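Local coordinates for protein FAD-binding oxidoreductase (Gulosibacter chungangensis, PDB 7PBG) that oxidises 4-ethylphenol and related 4-alkylphenols, dehydrogenating the alkyl side chain to 4-vinylphenol-type products with a covalently bound FAD, at residues Glu250-Leu255 / Asp415-Ser420. Sequence-based numbering, arbitrary orientation.
Sequences ENEDDL and DTKRIS
Glu252 and Lys417 form a surface salt bridge, the one contact between the two segments, joining the loop between strand 241-249 and helix 255-266 to helix 406-422. The backbones stay well apart, with 11.5 Å between the CA atoms of Glu252 and Lys417, so two long, flexible, oppositely charged side chains suit the span. They reach out from opposite directions. Glu252 OE1 accepts from Lys417 NZ at 2.7 Å through its syn lone pair, on the side of the other oxygen. Lys417 leaves the helix with CG anti to the backbone N (chi1 -166°); the bend at chi3 (56°) is the one departure from an extended chain and turns CE and NZ to the carboxylate, whereas Glu252 runs extended beyond CG. A water lies 2.6 Å from Glu252 OE2 and accepts from Lys417 NZ at 3.2 Å, close enough to join the two side chains a second way. Glu414, one helical turn before Lys417, forms a second salt bridge with the ammonium group; the two carboxylates probably stabilise its positive charge. Glu252 also touches Tyr413 and Glu414 of this helix. Behind Glu252 the loop is shaped by Asn251, whose short amide side chain lets OD1 accept from Asp253 N at 2.8 Å. The carbonyl of Glu252 is bonded by Trp318 NE1. The salt bridge thus ties a loop shaped by an Asx turn at Asn251 to helix 406-422, at the surface of the domain built on the eight-stranded antiparallel sheet, away from the flavin.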
ATOM      1  N   GLU A 250      -7.395  24.830 -26.792  1.00 19.71           N
ATOM      2  CA  GLU A 250      -6.971  26.092 -27.432  1.00 21.78           C
ATOM      3  C   GLU A 250      -6.827  27.213 -26.388  1.00 21.69           C
ATOM      4  O   GLU A 250      -6.363  28.297 -26.769  1.00 22.37           O
ATOM      5  CB  GLU A 250      -7.960  26.421 -28.558  1.00 23.85           C
ATOM      6  CG  GLU A 250      -9.275  26.950 -28.069  1.00 25.91           C
ATOM      7  CD  GLU A 250     -10.222  27.424 -29.166  1.00 27.15           C
ATOM      8  OE1 GLU A 250      -9.909  27.200 -30.329  1.00 25.38           O
ATOM      9  OE2 GLU A 250     -11.293  27.952 -28.815  1.00 32.42           O
ATOM     10  N   ASN A 251      -7.400  27.058 -25.189  1.00 19.68           N
ATOM     11  CA  ASN A 251      -7.490  28.197 -24.251  1.00 21.80           C
ATOM     12  C   ASN A 251      -6.771  27.860 -22.946  1.00 20.06           C
ATOM     13  O   ASN A 251      -7.014  26.768 -22.399  1.00 21.33           O
ATOM     14  CB  ASN A 251      -8.959  28.563 -24.024  1.00 24.70           C
ATOM     15  CG  ASN A 251      -9.149  29.984 -23.553  1.00 28.84           C
ATOM     16  OD1 ASN A 251      -8.488  30.478 -22.624  1.00 26.66           O
ATOM     17  ND2 ASN A 251     -10.055  30.679 -24.231  1.00 36.24           N
ATOM     18  N   GLU A 252      -6.029  28.802 -22.388  1.00 20.19           N
ATOM     19  CA  GLU A 252      -5.481  28.625 -21.029  1.00 23.52           C
ATOM     20  C   GLU A 252      -6.621  28.370 -20.052  1.00 22.82           C
ATOM     21  O   GLU A 252      -6.383  27.744 -19.004  1.00 21.37           O
ATOM     22  CB  GLU A 252      -4.731  29.850 -20.531  1.00 26.76           C
ATOM     23  CG  GLU A 252      -3.328  29.890 -21.029  1.00 34.12           C
ATOM     24  CD  GLU A 252      -2.449  30.879 -20.296  1.00 37.66           C
ATOM     25  OE1 GLU A 252      -2.782  31.230 -19.154  1.00 32.31           O
ATOM     26  OE2 GLU A 252      -1.413  31.265 -20.886  1.00 45.90           O
ATOM     27  N   ASP A 253      -7.776  28.971 -20.322  1.00 21.74           N
ATOM     28  CA  ASP A 253      -8.913  28.902 -19.370  1.00 22.49           C
ATOM     29  C   ASP A 253      -9.669  27.583 -19.546  1.00 21.95           C
ATOM     30  O   ASP A 253     -10.645  27.393 -18.842  1.00 21.83           O
ATOM     31  CB  ASP A 253      -9.869  30.062 -19.567  1.00 24.03           C
ATOM     32  CG  ASP A 253      -9.289  31.399 -19.160  1.00 29.28           C
ATOM     33  OD1 ASP A 253      -8.426  31.432 -18.238  1.00 32.12           O
ATOM     34  OD2 ASP A 253      -9.734  32.396 -19.756  1.00 32.01           O
ATOM     35  N   ASP A 254      -9.190  26.644 -20.363  1.00 19.93           N
ATOM     36  CA  ASP A 254      -9.864  25.333 -20.503  1.00 18.97           C
ATOM     37  C   ASP A 254      -9.493  24.386 -19.351  1.00 18.98           C
ATOM     38  O   ASP A 254     -10.133  23.332 -19.221  1.00 19.41           O
ATOM     39  CB  ASP A 254      -9.428  24.615 -21.764  1.00 19.68           C
ATOM     40  N   LEU A 255      -8.543  24.748 -18.486  1.00 18.38           N
ATOM     41  CA  LEU A 255      -8.081  23.800 -17.458  1.00 18.30           C
ATOM     42  C   LEU A 255      -9.228  23.323 -16.568  1.00 18.89           C
ATOM     43  O   LEU A 255      -9.295  22.118 -16.303  1.00 19.05           O
ATOM     44  CB  LEU A 255      -6.937  24.413 -16.648  1.00 18.33           C
ATOM     45  CG  LEU A 255      -6.367  23.542 -15.541  1.00 19.18           C
ATOM     46  CD1 LEU A 255      -5.680  22.294 -16.097  1.00 18.19           C
ATOM     47  CD2 LEU A 255      -5.384  24.344 -14.700  1.00 20.36           C
ATOM     48  N   ASP A 415      -2.342  31.626  -9.761  1.00 23.08           N
ATOM     49  CA  ASP A 415      -1.509  32.086  -8.627  1.00 24.11           C
ATOM     50  C   ASP A 415      -0.040  31.758  -8.911  1.00 26.30           C
ATOM     51  O   ASP A 415       0.830  32.574  -8.555  1.00 24.96           O
ATOM     52  CB  ASP A 415      -1.933  31.436  -7.310  1.00 25.01           C
ATOM     53  CG  ASP A 415      -3.250  31.970  -6.738  1.00 29.42           C
ATOM     54  OD1 ASP A 415      -3.747  32.975  -7.237  1.00 28.95           O
ATOM     55  OD2 ASP A 415      -3.755  31.364  -5.789  1.00 29.89           O
ATOM     56  N   THR A 416       0.255  30.558  -9.408  1.00 24.86           N
ATOM     57  CA  THR A 416       1.663  30.123  -9.600  1.00 22.63           C
ATOM     58  C   THR A 416       2.259  30.910 -10.771  1.00 23.25           C
ATOM     59  O   THR A 416       3.417  31.247 -10.696  1.00 23.13           O
ATOM     60  CB  THR A 416       1.767  28.600  -9.723  1.00 22.63           C
ATOM     61  OG1 THR A 416       1.201  27.989  -8.571  1.00 24.05           O
ATOM     62  CG2 THR A 416       3.181  28.074  -9.857  1.00 19.69           C
ATOM     63  N   LYS A 417       1.492  31.149 -11.838  1.00 22.83           N
ATOM     64  CA  LYS A 417       1.927  32.009 -12.968  1.00 26.91           C
ATOM     65  C   LYS A 417       2.308  33.385 -12.419  1.00 25.25           C
ATOM     66  O   LYS A 417       3.345  33.894 -12.795  1.00 24.33           O
ATOM     67  CB  LYS A 417       0.799  32.107 -13.991  1.00 30.08           C
ATOM     68  CG  LYS A 417       1.192  32.660 -15.341  1.00 40.94           C
ATOM     69  CD  LYS A 417       0.157  32.320 -16.388  1.00 39.33           C
ATOM     70  CE  LYS A 417      -1.207  32.823 -15.980  1.00 43.49           C
ATOM     71  NZ  LYS A 417      -2.119  32.879 -17.143  1.00 42.15           N
ATOM     72  N   ARG A 418       1.491  33.929 -11.523  1.00 25.57           N
ATOM     73  CA  ARG A 418       1.703  35.293 -10.976  1.00 25.04           C
ATOM     74  C   ARG A 418       2.989  35.324 -10.156  1.00 23.78           C
ATOM     75  O   ARG A 418       3.824  36.210 -10.430  1.00 25.29           O
ATOM     76  CB  ARG A 418       0.537  35.749 -10.086  1.00 30.73           C
ATOM     77  CG  ARG A 418       0.558  37.245  -9.795  1.00 33.86           C
ATOM     78  CD  ARG A 418      -0.592  37.689  -8.895  1.00 38.59           C
ATOM     79  NE  ARG A 418      -0.590  36.901  -7.670  1.00 38.23           N
ATOM     80  CZ  ARG A 418      -1.493  35.984  -7.339  1.00 39.59           C
ATOM     81  NH1 ARG A 418      -2.534  35.728  -8.118  1.00 41.94           N
ATOM     82  NH2 ARG A 418      -1.346  35.316  -6.215  1.00 39.13           N
ATOM     83  N   ILE A 419       3.155  34.361  -9.240  1.00 22.81           N
ATOM     84  CA  ILE A 419       4.291  34.300  -8.277  1.00 23.55           C
ATOM     85  C   ILE A 419       5.556  34.021  -9.092  1.00 24.32           C
ATOM     86  O   ILE A 419       6.578  34.696  -8.862  1.00 23.48           O
ATOM     87  CB  ILE A 419       4.012  33.283  -7.152  1.00 25.90           C
ATOM     88  CG1 ILE A 419       2.845  33.759  -6.270  1.00 30.65           C
ATOM     89  CG2 ILE A 419       5.248  33.048  -6.283  1.00 31.48           C
ATOM     90  CD1 ILE A 419       2.358  32.728  -5.252  1.00 31.12           C
ATOM     91  N   SER A 420       5.483  33.123 -10.070  1.00 21.99           N
ATOM     92  CA  SER A 420       6.676  32.804 -10.885  1.00 22.14           C
ATOM     93  C   SER A 420       7.075  34.008 -11.758  1.00 22.12           C
ATOM     94  O   SER A 420       8.276  34.334 -11.768  1.00 24.61           O
ATOM     95  CB  SER A 420       6.488  31.519 -11.651  1.00 19.97           C
ATOM     96  OG  SER A 420       5.404  31.578 -12.581  1.00 20.97           O
TER
HETATM   97  O   HOH W   1      -0.193  33.256 -19.693  1.00 29.67           O